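Local coordinates for protein thermosome subunit (Methanococcoides burtonii, PDB 3AQ1) that probably uses ATP binding and hydrolysis to assist the folding of unfolded proteins, as expected of a group II chaperonin, at residues R133-E138 with L143-L148; E149-E154 with D344-V349; E229-V234 with D250-Y255; V241-K246 with K310-T315. All blocks are in the same frame, centred on the assembly; numbering follows the deposited sequence.

Contact 1 (R133-E138 with L143-L148)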
loop_
_atom_site.group_PDB
_atom_site.type_symbol
_atom_site.label_atom_id
_atom_site.label_comp_id
_atom_site.label_asym_id
_atom_site.label_seq_id
_atom_site.Cartn_x
_atom_site.Cartn_y
_atom_site.Cartn_z
ATOM N N ARG A 133 -9.398 -7.805 -0.181
ATOM C CA ARG A 133 -10.203 -8.602 0.752
ATOM C C ARG A 133 -9.721 -10.033 0.902
ATOM O O ARG A 133 -10.055 -10.694 1.879
ATOM C CB ARG A 133 -11.682 -8.614 0.352
ATOM C CG ARG A 133 -12.452 -7.425 0.867
ATOM C CD ARG A 133 -13.860 -7.421 0.350
ATOM N NE ARG A 133 -14.631 -8.551 0.851
ATOM C CZ ARG A 133 -15.952 -8.531 0.980
ATOM N NH1 ARG A 133 -16.633 -7.435 0.647
ATOM N NH2 ARG A 133 -16.594 -9.596 1.446
ATOM N N SER A 134 -8.946 -10.518 -0.060
ATOM C CA SER A 134 -8.608 -11.931 -0.088
ATOM C C SER A 134 -7.207 -12.206 0.453
ATOM O O SER A 134 -6.791 -13.355 0.555
ATOM C CB SER A 134 -8.805 -12.504 -1.497
ATOM O OG SER A 134 -7.583 -12.730 -2.170
ATOM N N ILE A 135 -6.488 -11.146 0.811
ATOM C CA ILE A 135 -5.207 -11.292 1.485
ATOM C C ILE A 135 -5.210 -10.640 2.870
ATOM O O ILE A 135 -4.148 -10.452 3.470
ATOM C CB ILE A 135 -4.055 -10.679 0.665
ATOM C CG1 ILE A 135 -4.240 -9.162 0.532
ATOM C CG2 ILE A 135 -3.964 -11.336 -0.695
ATOM C CD1 ILE A 135 -2.961 -8.423 0.384
ATOM N N VAL A 136 -6.394 -10.279 3.369
ATOM C CA VAL A 136 -6.523 -9.724 4.720
ATOM C C VAL A 136 -6.161 -10.732 5.810
ATOM O O VAL A 136 -6.773 -11.796 5.909
ATOM C CB VAL A 136 -7.951 -9.219 5.005
ATOM C CG1 VAL A 136 -8.057 -8.734 6.453
ATOM C CG2 VAL A 136 -8.330 -8.107 4.044
ATOM N N GLU A 137 -5.176 -10.391 6.634
ATOM C CA GLU A 137 -4.732 -11.276 7.714
ATOM C C GLU A 137 -5.256 -10.798 9.061
ATOM O O GLU A 137 -5.319 -9.600 9.322
ATOM C CB GLU A 137 -3.199 -11.383 7.741
ATOM C CG GLU A 137 -2.612 -12.173 6.569
ATOM C CD GLU A 137 -1.087 -12.099 6.478
ATOM O OE1 GLU A 137 -0.538 -10.983 6.327
ATOM O OE2 GLU A 137 -0.438 -13.172 6.528
ATOM N N GLU A 138 -5.649 -11.735 9.914
ATOM C CA GLU A 138 -6.097 -11.380 11.253
ATOM C C GLU A 138 -4.897 -11.325 12.186
ATOM O O GLU A 138 -3.896 -12.001 11.958
ATOM C CB GLU A 138 -7.113 -12.395 11.767
ATOM C CG GLU A 138 -8.260 -11.777 12.539
ATOM C CD GLU A 138 -9.579 -11.909 11.804
ATOM O OE1 GLU A 138 -9.563 -11.952 10.554
ATOM O OE2 GLU A 138 -10.631 -11.971 12.477
ATOM N N LEU A 143 -6.007 -5.833 12.175
ATOM C CA LEU A 143 -5.897 -6.384 10.826
ATOM C C LEU A 143 -4.631 -5.967 10.064
ATOM O O LEU A 143 -4.151 -4.829 10.179
ATOM C CB LEU A 143 -7.116 -5.947 10.023
ATOM C CG LEU A 143 -8.430 -6.562 10.484
ATOM C CD1 LEU A 143 -9.612 -5.851 9.857
ATOM C CD2 LEU A 143 -8.438 -8.025 10.129
ATOM N N LYS A 144 -4.111 -6.891 9.262
ATOM C CA LYS A 144 -2.928 -6.637 8.443
ATOM C C LYS A 144 -3.212 -6.945 6.964
ATOM O O LYS A 144 -3.772 -8.001 6.645
ATOM C CB LYS A 144 -1.740 -7.462 8.961
ATOM C CG LYS A 144 -0.493 -7.454 8.070
ATOM C CD LYS A 144 0.731 -7.998 8.827
ATOM C CE LYS A 144 1.596 -8.953 7.983
ATOM N NZ LYS A 144 2.794 -9.480 8.727
ATOM N N VAL A 145 -2.848 -6.012 6.074
ATOM C CA VAL A 145 -2.956 -6.232 4.628
ATOM C C VAL A 145 -1.619 -6.043 3.911
ATOM O O VAL A 145 -1.234 -4.923 3.592
ATOM C CB VAL A 145 -3.989 -5.309 3.979
ATOM C CG1 VAL A 145 -4.013 -5.538 2.485
ATOM C CG2 VAL A 145 -5.375 -5.536 4.569
ATOM N N ASN A 146 -0.909 -7.137 3.655
ATOM C CA ASN A 146 0.405 -7.046 3.030
ATOM C C ASN A 146 0.372 -7.068 1.503
ATOM O O ASN A 146 0.554 -8.107 0.880
ATOM C CB ASN A 146 1.338 -8.132 3.555
ATOM C CG ASN A 146 2.745 -8.023 2.968
ATOM O OD1 ASN A 146 3.005 -7.190 2.086
ATOM N ND2 ASN A 146 3.660 -8.870 3.454
ATOM N N VAL A 147 0.167 -5.905 0.903
ATOM C CA VAL A 147 0.057 -5.804 -0.546
ATOM C C VAL A 147 1.373 -6.069 -1.301
ATOM O O VAL A 147 1.375 -6.754 -2.314
ATOM C CB VAL A 147 -0.578 -4.458 -0.941
ATOM C CG1 VAL A 147 -0.805 -4.378 -2.443
ATOM C CG2 VAL A 147 -1.901 -4.294 -0.198
ATOM N N LEU A 148 2.491 -5.562 -0.799
ATOM C CA LEU A 148 3.778 -5.762 -1.467
ATOM C C LEU A 148 4.122 -7.232 -1.745
ATOM O O LEU A 148 4.592 -7.564 -2.830
ATOM C CB LEU A 148 4.911 -5.101 -0.666
ATOM C CG LEU A 148 4.710 -3.621 -0.313
ATOM C CD1 LEU A 148 5.752 -3.136 0.692
ATOM C CD2 LEU A 148 4.699 -2.729 -1.564
HETATM O O HOH W 1 -1.579 -9.763 4.060
#

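Contact 2 (E149-E154 with D344-V349)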
loop_
_atom_site.group_PDB
_atom_site.type_symbol
_atom_site.label_atom_id
_atom_site.label_comp_id
_atom_site.label_asym_id
_atom_site.label_seq_id
_atom_site.Cartn_x
_atom_site.Cartn_y
_atom_site.Cartn_z
ATOM N N GLU A 149 3.887 -8.100 -0.765
ATOM C CA GLU A 149 4.291 -9.506 -0.839
ATOM C C GLU A 149 3.154 -10.463 -1.225
ATOM O O GLU A 149 3.376 -11.484 -1.876
ATOM C CB GLU A 149 4.864 -9.961 0.509
ATOM C CG GLU A 149 6.117 -9.226 0.967
ATOM C CD GLU A 149 6.630 -9.722 2.314
ATOM O OE1 GLU A 149 6.132 -10.755 2.811
ATOM O OE2 GLU A 149 7.532 -9.075 2.878
ATOM N N ASN A 150 1.943 -10.140 -0.797
ATOM C CA ASN A 150 0.802 -11.004 -1.035
ATOM C C ASN A 150 0.035 -10.752 -2.333
ATOM O O ASN A 150 -0.826 -11.542 -2.700
ATOM C CB ASN A 150 -0.148 -10.945 0.158
ATOM C CG ASN A 150 0.332 -11.794 1.320
ATOM O OD1 ASN A 150 1.030 -12.786 1.122
ATOM N ND2 ASN A 150 -0.047 -11.413 2.534
ATOM N N ILE A 151 0.323 -9.656 -3.032
ATOM C CA ILE A 151 -0.271 -9.473 -4.350
ATOM C C ILE A 151 0.757 -9.234 -5.445
ATOM O O ILE A 151 1.596 -8.360 -5.347
ATOM C CB ILE A 151 -1.354 -8.392 -4.349
ATOM C CG1 ILE A 151 -2.491 -8.826 -3.422
ATOM C CG2 ILE A 151 -1.873 -8.154 -5.761
ATOM C CD1 ILE A 151 -3.658 -7.890 -3.382
ATOM N N LYS A 152 0.698 -10.051 -6.482
ATOM C CA LYS A 152 1.512 -9.831 -7.661
ATOM C C LYS A 152 0.596 -9.502 -8.837
ATOM O O LYS A 152 -0.407 -10.176 -9.064
ATOM C CB LYS A 152 2.357 -11.063 -7.993
ATOM C CG LYS A 152 2.967 -10.968 -9.381
ATOM C CD LYS A 152 3.688 -12.222 -9.812
ATOM C CE LYS A 152 4.045 -12.113 -11.279
ATOM N NZ LYS A 152 5.209 -12.960 -11.629
ATOM N N ILE A 153 0.933 -8.457 -9.579
ATOM C CA ILE A 153 0.165 -8.136 -10.765
ATOM C C ILE A 153 0.945 -8.572 -11.979
ATOM O O ILE A 153 2.103 -8.231 -12.138
ATOM C CB ILE A 153 -0.170 -6.639 -10.862
ATOM C CG1 ILE A 153 -0.777 -6.150 -9.544
ATOM C CG2 ILE A 153 -1.148 -6.424 -11.963
ATOM C CD1 ILE A 153 -1.425 -4.774 -9.616
ATOM N N GLU A 154 0.307 -9.376 -12.810
ATOM C CA GLU A 154 0.909 -9.873 -14.039
ATOM C C GLU A 154 -0.029 -9.420 -15.144
ATOM O O GLU A 154 -1.196 -9.829 -15.193
ATOM C CB GLU A 154 1.024 -11.403 -14.016
ATOM C CG GLU A 154 1.590 -12.006 -15.288
ATOM C CD GLU A 154 3.085 -11.798 -15.387
ATOM O OE1 GLU A 154 3.711 -11.663 -14.313
ATOM O OE2 GLU A 154 3.624 -11.754 -16.521
ATOM N N ASP A 344 -1.964 1.610 -7.050
ATOM C CA ASP A 344 -2.340 2.649 -6.105
ATOM C C ASP A 344 -3.571 2.272 -5.301
ATOM O O ASP A 344 -3.571 2.382 -4.075
ATOM C CB ASP A 344 -2.561 3.981 -6.809
ATOM C CG ASP A 344 -1.280 4.597 -7.284
ATOM O OD1 ASP A 344 -0.223 4.284 -6.700
ATOM O OD2 ASP A 344 -1.332 5.389 -8.249
ATOM N N ALA A 345 -4.618 1.824 -5.988
ATOM C CA ALA A 345 -5.862 1.486 -5.307
ATOM C C ALA A 345 -5.669 0.374 -4.279
ATOM O O ALA A 345 -6.210 0.449 -3.180
ATOM C CB ALA A 345 -6.939 1.121 -6.298
ATOM N N LEU A 346 -4.906 -0.657 -4.642
ATOM C CA LEU A 346 -4.625 -1.757 -3.726
ATOM C C LEU A 346 -4.058 -1.209 -2.416
ATOM O O LEU A 346 -4.563 -1.518 -1.343
ATOM C CB LEU A 346 -3.663 -2.783 -4.355
ATOM C CG LEU A 346 -4.240 -3.722 -5.422
ATOM C CD1 LEU A 346 -3.157 -4.357 -6.267
ATOM C CD2 LEU A 346 -5.139 -4.771 -4.827
ATOM N N HIS A 347 -3.032 -0.371 -2.519
ATOM C CA HIS A 347 -2.391 0.250 -1.357
ATOM C C HIS A 347 -3.327 1.089 -0.498
ATOM O O HIS A 347 -3.383 0.894 0.715
ATOM C CB HIS A 347 -1.178 1.078 -1.787
ATOM C CG HIS A 347 0.025 0.244 -2.113
ATOM N ND1 HIS A 347 1.024 -0.012 -1.197
ATOM C CD2 HIS A 347 0.378 -0.413 -3.245
ATOM C CE1 HIS A 347 1.946 -0.775 -1.757
ATOM N NE2 HIS A 347 1.577 -1.035 -2.999
ATOM N N VAL A 348 -4.055 2.016 -1.119
ATOM C CA VAL A 348 -4.990 2.862 -0.382
ATOM C C VAL A 348 -5.996 2.009 0.388
ATOM O O VAL A 348 -6.221 2.210 1.578
ATOM C CB VAL A 348 -5.753 3.855 -1.296
ATOM C CG1 VAL A 348 -6.586 4.786 -0.452
ATOM C CG2 VAL A 348 -4.784 4.659 -2.131
ATOM N N VAL A 349 -6.605 1.054 -0.290
ATOM C CA VAL A 349 -7.539 0.161 0.383
ATOM C C VAL A 349 -6.875 -0.663 1.508
ATOM O O VAL A 349 -7.431 -0.805 2.603
ATOM C CB VAL A 349 -8.240 -0.737 -0.625
ATOM C CG1 VAL A 349 -9.226 -1.666 0.085
ATOM C CG2 VAL A 349 -8.945 0.129 -1.648
#

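Contact 3 (E229-V234 with D250-Y255)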
loop_
_atom_site.group_PDB
_atom_site.type_symbol
_atom_site.label_atom_id
_atom_site.label_comp_id
_atom_site.label_asym_id
_atom_site.label_seq_id
_atom_site.Cartn_x
_atom_site.Cartn_y
_atom_site.Cartn_z
ATOM N N GLU A 229 27.639 -34.629 -12.700
ATOM C CA GLU A 229 27.785 -34.252 -11.300
ATOM C C GLU A 229 27.089 -32.931 -10.929
ATOM O O GLU A 229 26.586 -32.778 -9.814
ATOM C CB GLU A 229 29.261 -34.218 -10.906
ATOM C CG GLU A 229 29.912 -35.580 -10.949
ATOM C CD GLU A 229 31.347 -35.546 -10.480
ATOM O OE1 GLU A 229 31.930 -34.436 -10.460
ATOM O OE2 GLU A 229 31.887 -36.625 -10.131
ATOM N N MET A 230 27.057 -31.975 -11.850
ATOM C CA MET A 230 26.328 -30.743 -11.590
ATOM C C MET A 230 24.838 -31.044 -11.474
ATOM O O MET A 230 24.194 -30.716 -10.474
ATOM C CB MET A 230 26.572 -29.752 -12.712
ATOM C CG MET A 230 25.928 -28.398 -12.523
ATOM S SD MET A 230 27.207 -27.179 -12.762
ATOM C CE MET A 230 28.308 -27.655 -11.419
ATOM N N ALA A 231 24.293 -31.682 -12.504
ATOM C CA ALA A 231 22.885 -32.044 -12.497
ATOM C C ALA A 231 22.535 -32.937 -11.300
ATOM O O ALA A 231 21.498 -32.754 -10.659
ATOM C CB ALA A 231 22.496 -32.704 -13.817
ATOM N N GLU A 232 23.405 -33.892 -10.985
ATOM C CA GLU A 232 23.116 -34.841 -9.910
ATOM C C GLU A 232 22.923 -34.163 -8.543
ATOM O O GLU A 232 22.129 -34.620 -7.715
ATOM C CB GLU A 232 24.185 -35.932 -9.836
ATOM C CG GLU A 232 23.870 -37.009 -8.825
ATOM C CD GLU A 232 22.619 -37.792 -9.185
ATOM O OE1 GLU A 232 22.287 -37.857 -10.394
ATOM O OE2 GLU A 232 21.980 -38.348 -8.259
ATOM N N LYS A 233 23.637 -33.068 -8.307
ATOM C CA LYS A 233 23.460 -32.329 -7.063
ATOM C C LYS A 233 22.059 -31.699 -6.979
ATOM O O LYS A 233 21.490 -31.590 -5.899
ATOM C CB LYS A 233 24.557 -31.272 -6.896
ATOM C CG LYS A 233 25.977 -31.836 -6.992
ATOM C CD LYS A 233 27.030 -30.758 -6.813
ATOM C CE LYS A 233 28.425 -31.345 -6.693
ATOM N NZ LYS A 233 29.456 -30.276 -6.809
ATOM N N VAL A 234 21.501 -31.297 -8.120
ATOM C CA VAL A 234 20.130 -30.806 -8.152
ATOM C C VAL A 234 19.169 -31.975 -7.983
ATOM O O VAL A 234 18.221 -31.903 -7.193
ATOM C CB VAL A 234 19.786 -30.049 -9.470
ATOM C CG1 VAL A 234 18.311 -29.729 -9.521
ATOM C CG2 VAL A 234 20.611 -28.772 -9.611
ATOM N N ASP A 250 22.456 -27.303 -21.205
ATOM C CA ASP A 250 21.600 -28.211 -21.960
ATOM C C ASP A 250 21.659 -29.654 -21.477
ATOM O O ASP A 250 20.629 -30.322 -21.334
ATOM C CB ASP A 250 21.983 -28.162 -23.426
ATOM C CG ASP A 250 21.569 -26.886 -24.070
ATOM O OD1 ASP A 250 22.431 -26.228 -24.697
ATOM O OD2 ASP A 250 20.376 -26.548 -23.924
ATOM N N MET A 251 22.878 -30.134 -21.260
ATOM C CA MET A 251 23.092 -31.501 -20.827
ATOM C C MET A 251 22.539 -31.700 -19.412
ATOM O O MET A 251 21.868 -32.686 -19.132
ATOM C CB MET A 251 24.572 -31.850 -20.901
ATOM C CG MET A 251 24.836 -33.336 -20.877
ATOM S SD MET A 251 24.443 -34.178 -22.419
ATOM C CE MET A 251 25.456 -33.240 -23.560
ATOM N N ALA A 252 22.798 -30.745 -18.527
ATOM C CA ALA A 252 22.170 -30.760 -17.218
ATOM C C ALA A 252 20.636 -30.749 -17.314
ATOM O O ALA A 252 19.948 -31.287 -16.447
ATOM C CB ALA A 252 22.665 -29.608 -16.379
ATOM N N GLN A 253 20.090 -30.136 -18.356
ATOM C CA GLN A 253 18.649 -30.157 -18.509
ATOM C C GLN A 253 18.175 -31.547 -18.886
ATOM O O GLN A 253 17.088 -31.962 -18.505
ATOM C CB GLN A 253 18.197 -29.164 -19.555
ATOM C CG GLN A 253 18.184 -27.733 -19.092
ATOM C CD GLN A 253 17.547 -26.842 -20.120
ATOM O OE1 GLN A 253 17.985 -25.724 -20.348
ATOM N NE2 GLN A 253 16.515 -27.348 -20.763
ATOM N N TYR A 254 19.001 -32.270 -19.631
ATOM C CA TYR A 254 18.651 -33.624 -20.053
ATOM C C TYR A 254 18.548 -34.603 -18.868
ATOM O O TYR A 254 17.587 -35.361 -18.756
ATOM C CB TYR A 254 19.644 -34.132 -21.102
ATOM C CG TYR A 254 19.404 -35.566 -21.504
ATOM C CD1 TYR A 254 18.281 -35.915 -22.233
ATOM C CD2 TYR A 254 20.295 -36.576 -21.140
ATOM C CE1 TYR A 254 18.050 -37.220 -22.595
ATOM C CE2 TYR A 254 20.072 -37.882 -21.500
ATOM C CZ TYR A 254 18.945 -38.204 -22.230
ATOM O OH TYR A 254 18.699 -39.508 -22.606
ATOM N N TYR A 255 19.542 -34.568 -17.986
ATOM C CA TYR A 255 19.547 -35.370 -16.765
ATOM C C TYR A 255 18.412 -35.002 -15.822
ATOM O O TYR A 255 17.747 -35.879 -15.260
ATOM C CB TYR A 255 20.890 -35.222 -16.047
ATOM C CG TYR A 255 22.038 -35.731 -16.874
ATOM C CD1 TYR A 255 21.918 -36.901 -17.613
ATOM C CD2 TYR A 255 23.242 -35.052 -16.916
ATOM C CE1 TYR A 255 22.964 -37.376 -18.381
ATOM C CE2 TYR A 255 24.299 -35.522 -17.678
ATOM C CZ TYR A 255 24.151 -36.679 -18.407
ATOM O OH TYR A 255 25.201 -37.138 -19.165
#

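Contact 4 (V241-K246 with K310-T315)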
loop_
_atom_site.group_PDB
_atom_site.type_symbol
_atom_site.label_atom_id
_atom_site.label_comp_id
_atom_site.label_asym_id
_atom_site.label_seq_id
_atom_site.Cartn_x
_atom_site.Cartn_y
_atom_site.Cartn_z
ATOM N N VAL A 241 10.669 -29.718 -8.555
ATOM C CA VAL A 241 10.532 -28.509 -9.323
ATOM C C VAL A 241 11.724 -27.640 -8.987
ATOM O O VAL A 241 12.055 -27.450 -7.806
ATOM C CB VAL A 241 9.238 -27.795 -8.931
ATOM C CG1 VAL A 241 9.210 -26.403 -9.488
ATOM C CG2 VAL A 241 8.037 -28.618 -9.380
ATOM N N VAL A 242 12.384 -27.145 -10.027
ATOM C CA VAL A 242 13.527 -26.270 -9.842
ATOM C C VAL A 242 13.297 -24.964 -10.587
ATOM O O VAL A 242 13.039 -24.972 -11.786
ATOM C CB VAL A 242 14.806 -26.916 -10.373
ATOM C CG1 VAL A 242 15.973 -26.002 -10.158
ATOM C CG2 VAL A 242 15.048 -28.232 -9.689
ATOM N N PHE A 243 13.368 -23.853 -9.866
ATOM C CA PHE A 243 13.412 -22.530 -10.485
ATOM C C PHE A 243 14.828 -21.989 -10.388
ATOM O O PHE A 243 15.376 -21.848 -9.300
ATOM C CB PHE A 243 12.446 -21.568 -9.795
ATOM C CG PHE A 243 11.004 -21.885 -10.032
ATOM C CD1 PHE A 243 10.376 -21.469 -11.194
ATOM C CD2 PHE A 243 10.271 -22.591 -9.091
ATOM C CE1 PHE A 243 9.037 -21.764 -11.425
ATOM C CE2 PHE A 243 8.936 -22.880 -9.303
ATOM C CZ PHE A 243 8.310 -22.464 -10.472
ATOM N N CYS A 244 15.436 -21.698 -11.525
ATOM C CA CYS A 244 16.794 -21.181 -11.516
ATOM C C CYS A 244 16.811 -19.739 -12.006
ATOM O O CYS A 244 16.196 -19.402 -13.009
ATOM C CB CYS A 244 17.714 -22.050 -12.367
ATOM S SG CYS A 244 19.418 -21.515 -12.379
ATOM N N GLN A 245 17.512 -18.879 -11.287
ATOM C CA GLN A 245 17.541 -17.488 -11.659
ATOM C C GLN A 245 18.381 -17.320 -12.921
ATOM O O GLN A 245 18.190 -16.376 -13.674
ATOM C CB GLN A 245 18.089 -16.640 -10.514
ATOM C CG GLN A 245 18.165 -15.159 -10.830
ATOM C CD GLN A 245 18.855 -14.370 -9.743
ATOM O OE1 GLN A 245 18.647 -14.611 -8.552
ATOM N NE2 GLN A 245 19.682 -13.418 -10.146
ATOM N N LYS A 246 19.308 -18.240 -13.156
ATOM C CA LYS A 246 20.210 -18.102 -14.291
ATOM C C LYS A 246 20.083 -19.271 -15.247
ATOM O O LYS A 246 19.040 -19.910 -15.306
ATOM C CB LYS A 246 21.657 -17.909 -13.826
ATOM C CG LYS A 246 21.968 -16.469 -13.415
ATOM C CD LYS A 246 22.899 -16.397 -12.211
ATOM C CE LYS A 246 22.956 -14.978 -11.636
ATOM N NZ LYS A 246 23.624 -14.933 -10.294
ATOM N N LYS A 310 3.037 -19.718 -23.002
ATOM C CA LYS A 310 2.740 -20.580 -21.860
ATOM C C LYS A 310 3.268 -19.949 -20.570
ATOM O O LYS A 310 4.239 -19.181 -20.589
ATOM C CB LYS A 310 3.356 -21.969 -22.054
ATOM C CG LYS A 310 3.090 -22.608 -23.413
ATOM C CD LYS A 310 3.746 -23.977 -23.518
ATOM C CE LYS A 310 3.662 -24.575 -24.925
ATOM N NZ LYS A 310 4.157 -25.995 -24.958
ATOM N N MET A 311 2.618 -20.263 -19.455
ATOM C CA MET A 311 3.030 -19.747 -18.148
ATOM C C MET A 311 3.099 -20.818 -17.037
ATOM O O MET A 311 2.487 -21.883 -17.139
ATOM C CB MET A 311 2.117 -18.590 -17.737
ATOM C CG MET A 311 2.415 -17.286 -18.485
ATOM S SD MET A 311 1.785 -15.788 -17.686
ATOM C CE MET A 311 0.025 -16.139 -17.639
ATOM N N THR A 312 3.838 -20.531 -15.971
ATOM C CA THR A 312 3.942 -21.484 -14.863
ATOM C C THR A 312 3.101 -21.108 -13.642
ATOM O O THR A 312 3.403 -20.140 -12.961
ATOM C CB THR A 312 5.386 -21.675 -14.424
ATOM O OG1 THR A 312 6.116 -22.319 -15.470
ATOM C CG2 THR A 312 5.441 -22.556 -13.200
ATOM N N TYR A 313 2.045 -21.880 -13.377
ATOM C CA TYR A 313 1.181 -21.669 -12.208
ATOM C C TYR A 313 1.642 -22.475 -10.961
ATOM O O TYR A 313 1.824 -23.687 -11.021
ATOM C CB TYR A 313 -0.268 -22.042 -12.544
ATOM C CG TYR A 313 -0.973 -21.134 -13.531
ATOM C CD1 TYR A 313 -2.075 -20.375 -13.143
ATOM C CD2 TYR A 313 -0.557 -21.049 -14.855
ATOM C CE1 TYR A 313 -2.724 -19.554 -14.035
ATOM C CE2 TYR A 313 -1.207 -20.217 -15.759
ATOM C CZ TYR A 313 -2.287 -19.482 -15.343
ATOM O OH TYR A 313 -2.933 -18.663 -16.238
ATOM N N VAL A 314 1.825 -21.786 -9.841
ATOM C CA VAL A 314 2.168 -22.414 -8.570
ATOM C C VAL A 314 1.031 -22.172 -7.567
ATOM O O VAL A 314 0.983 -21.144 -6.923
ATOM C CB VAL A 314 3.479 -21.832 -8.017
ATOM C CG1 VAL A 314 3.864 -22.514 -6.745
ATOM C CG2 VAL A 314 4.582 -21.973 -9.041
ATOM N N THR A 315 0.105 -23.120 -7.457
ATOM C CA THR A 315 -1.074 -22.972 -6.604
ATOM C C THR A 315 -1.061 -23.915 -5.391
ATOM O O THR A 315 -0.246 -24.833 -5.298
ATOM C CB THR A 315 -2.366 -23.240 -7.390
ATOM O OG1 THR A 315 -2.343 -24.572 -7.899
ATOM C CG2 THR A 315 -2.474 -22.307 -8.553
#

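Contact 1 (R133-E138 with L143-L148)
A short antiparallel β-hairpin, strand 136-137 against strand 144-145, brings Glu137 opposite Lys144 as a hydrogen-bonded pair; the second strand leads through Asn146 into helix 147-150. The backbone bond from Glu137 N to Lys144 O is 2.8 Å long and nearly straight at 168°, and its return partner, Lys144 N to Glu137 O, measures 3.0 Å. On the face carrying Glu137 and Lys144, their side chains run side by side in the same direction. The aliphatic part of the lysine does the touching, with CE 3.4 Å from Glu137 OE1, while Lys144 NZ stays 4.4 Å from that oxygen, too far for a salt bridge. The other face of the hairpin is apolar: Val136 CG1 meets Leu143 CD2 at 3.8 Å, and Val136 CG2 rests on Val145 CG2. Farther along, the side chain of Ile135 crosses that of Val145 at about a right angle; a chi1 of 64° sets its CG1 between the backbone N and the carbonyl carbon, and CD1 reaches Val145 CG1 at 3.7 Å. Helix 332-355 borders the hairpin, where Glu354 takes the N-H of Val145. Asn146 is the N-cap of the short helix, its OD1 holding Glu149 N. Where the strands diverge, one water bridges them, accepting from Asn146 N at 2.7 Å and donating to Ile135 O and to Glu137 OE1, the latter at 2.8 Å.

Contact 2 (E149-E154 with D344-V349)
Helix-on-sheet packing joins the two segments: Ile151 and Ile153, alternate residues of strand 151-157, lay their side chains against Leu346 of helix 332-355 near the centre of the molecule. The contact is purely apolar. Within 344-349 Leu346 alone makes it, one methyl to each isoleucine tip; a turn earlier in the same helix, Leu342 and Asn343 also pack on Ile153. Leu346 CD2 touches Ile151 CD1 at 3.7 Å, and Leu346 CD1 meets Ile153 CD1 at 3.8 Å, those two side chains reaching toward each other tip to tip. Ile151 offers a second branch, its CG2 lying 4.0 Å from Leu346 CD1, so Leu346 CD1 is shared by both isoleucines while CD2 meets Ile151 alone. In Ile151 the CG1 branch stands beside the backbone N (chi1 -63°) and continues extended through chi2 at -177°, which carries CD1 out to the helix. Ala131 of helix 121-132 also packs on both Ile151 and Leu346. Lys152, between the isoleucines, leaves from the other face of the strand; its NZ pairs with Glu154 OE1 at 3.3 Å and also with Asp271 OD1. Strand 151-157 is the edge of a three-stranded mixed sheet, hydrogen-bonded in parallel to strand 323-329. Isoleucines toward the helix alternating with Lys152 away from it are the usual pattern of a strand packed on a helix; the layer corresponds to the chaperonin intermediate domain.

Contact 3 (E229-V234 with D250-Y255)
Ala231 fits against Ala252 and Tyr255 where helix 226-235 comes up to helix 250-258, and here the packing is close: the CA atoms of Ala231 and Ala252 are only 4.9 Å apart. The methyl of Ala231 does the work on its side, with CB 4.0 Å from Ala252 CB and 3.7 Å from Tyr255 CB. It also lies at the edge of the tyrosine ring, near its plane, 4.0 Å from CD2. A chi1 of -63° sets that ring beside the backbone N of Tyr255. Its hydroxyl is hydrogen-bonded to NE of Arg228, on the same helix as Ala231 and one residue before 229-234, which adds a polar tie. Away from this patch the helices open to solvent, with Glu229 on one and Asp250 on the other among the exposed residues. Both helices are connections of β-α-β crossovers, on either side in sequence of strand 241-244. Between 229-234 and 250-255 themselves the contact is apolar, and small alanine side chains are what let two helix backbones approach this closely.

Contact 4 (V241-K246 with K310-T315)
Phe243 points its ring from strand 241-244 at two residues of strand 310-317, Thr312 and Val314, which come to meet it from the opposite direction. With chi1 at -69° its CG lies beside the backbone N, anti to the carbonyl carbon; this aims the ring axis and so places CZ, the atom that touches both partners. The chi2 of -82° sets only the rotation of the ring about that axis, which brings its edge to Thr312. Thr312 CG2 stands in the ring plane, 4.0 Å from Phe243 CZ and 4.1 Å from Phe243 CE1. Val314 CG2 approaches obliquely and is likewise 4.0 Å from Phe243 CZ. The two strands do not pair here, their closest CA atoms, Phe243 and Thr312, being 10.5 Å apart; they belong to one curled mixed sheet and face each other across the hydrophobic interior of what corresponds to the chaperonin apical domain. Leu272 and Leu275 of helix 269-279 and Ile190 and Leu192 of strand 184-193 pack around the same ring. In Thr312, chi1 of -67° sends the methyl anti to the backbone N and toward the phenylalanine, while OG1 sits beside that N and is hydrogen-bonded to Lys174 O and to Tyr262 OH. Tyr313, between the two, is turned from Phe243 and packs on Lys304 and Val306, whereas the CG2 branch of Val314, beside its backbone N, keeps to the ring.

Overall arrangement
The four contacts fall into two neighbourhoods. Contacts 1 and 2 have centres 10 Å apart, share helix 147-150 and touch, Val147 packing on Leu346; both lie near the chain centre, in the part that matches the intermediate domain. Contacts 3 and 4 sit farther out, with centres 17 Å apart, in what corresponds to the apical domain, and meet through Val234 and Val242. Along the chain contact 1 comes first; the segments of contact 2 then enclose all of contacts 3 and 4, whose own segments alternate. The chain thus leaves the central region after strand 151-157, forms this outer part, and returns by strand 323-329 and helix 332-355, consistent with an inserted apical domain.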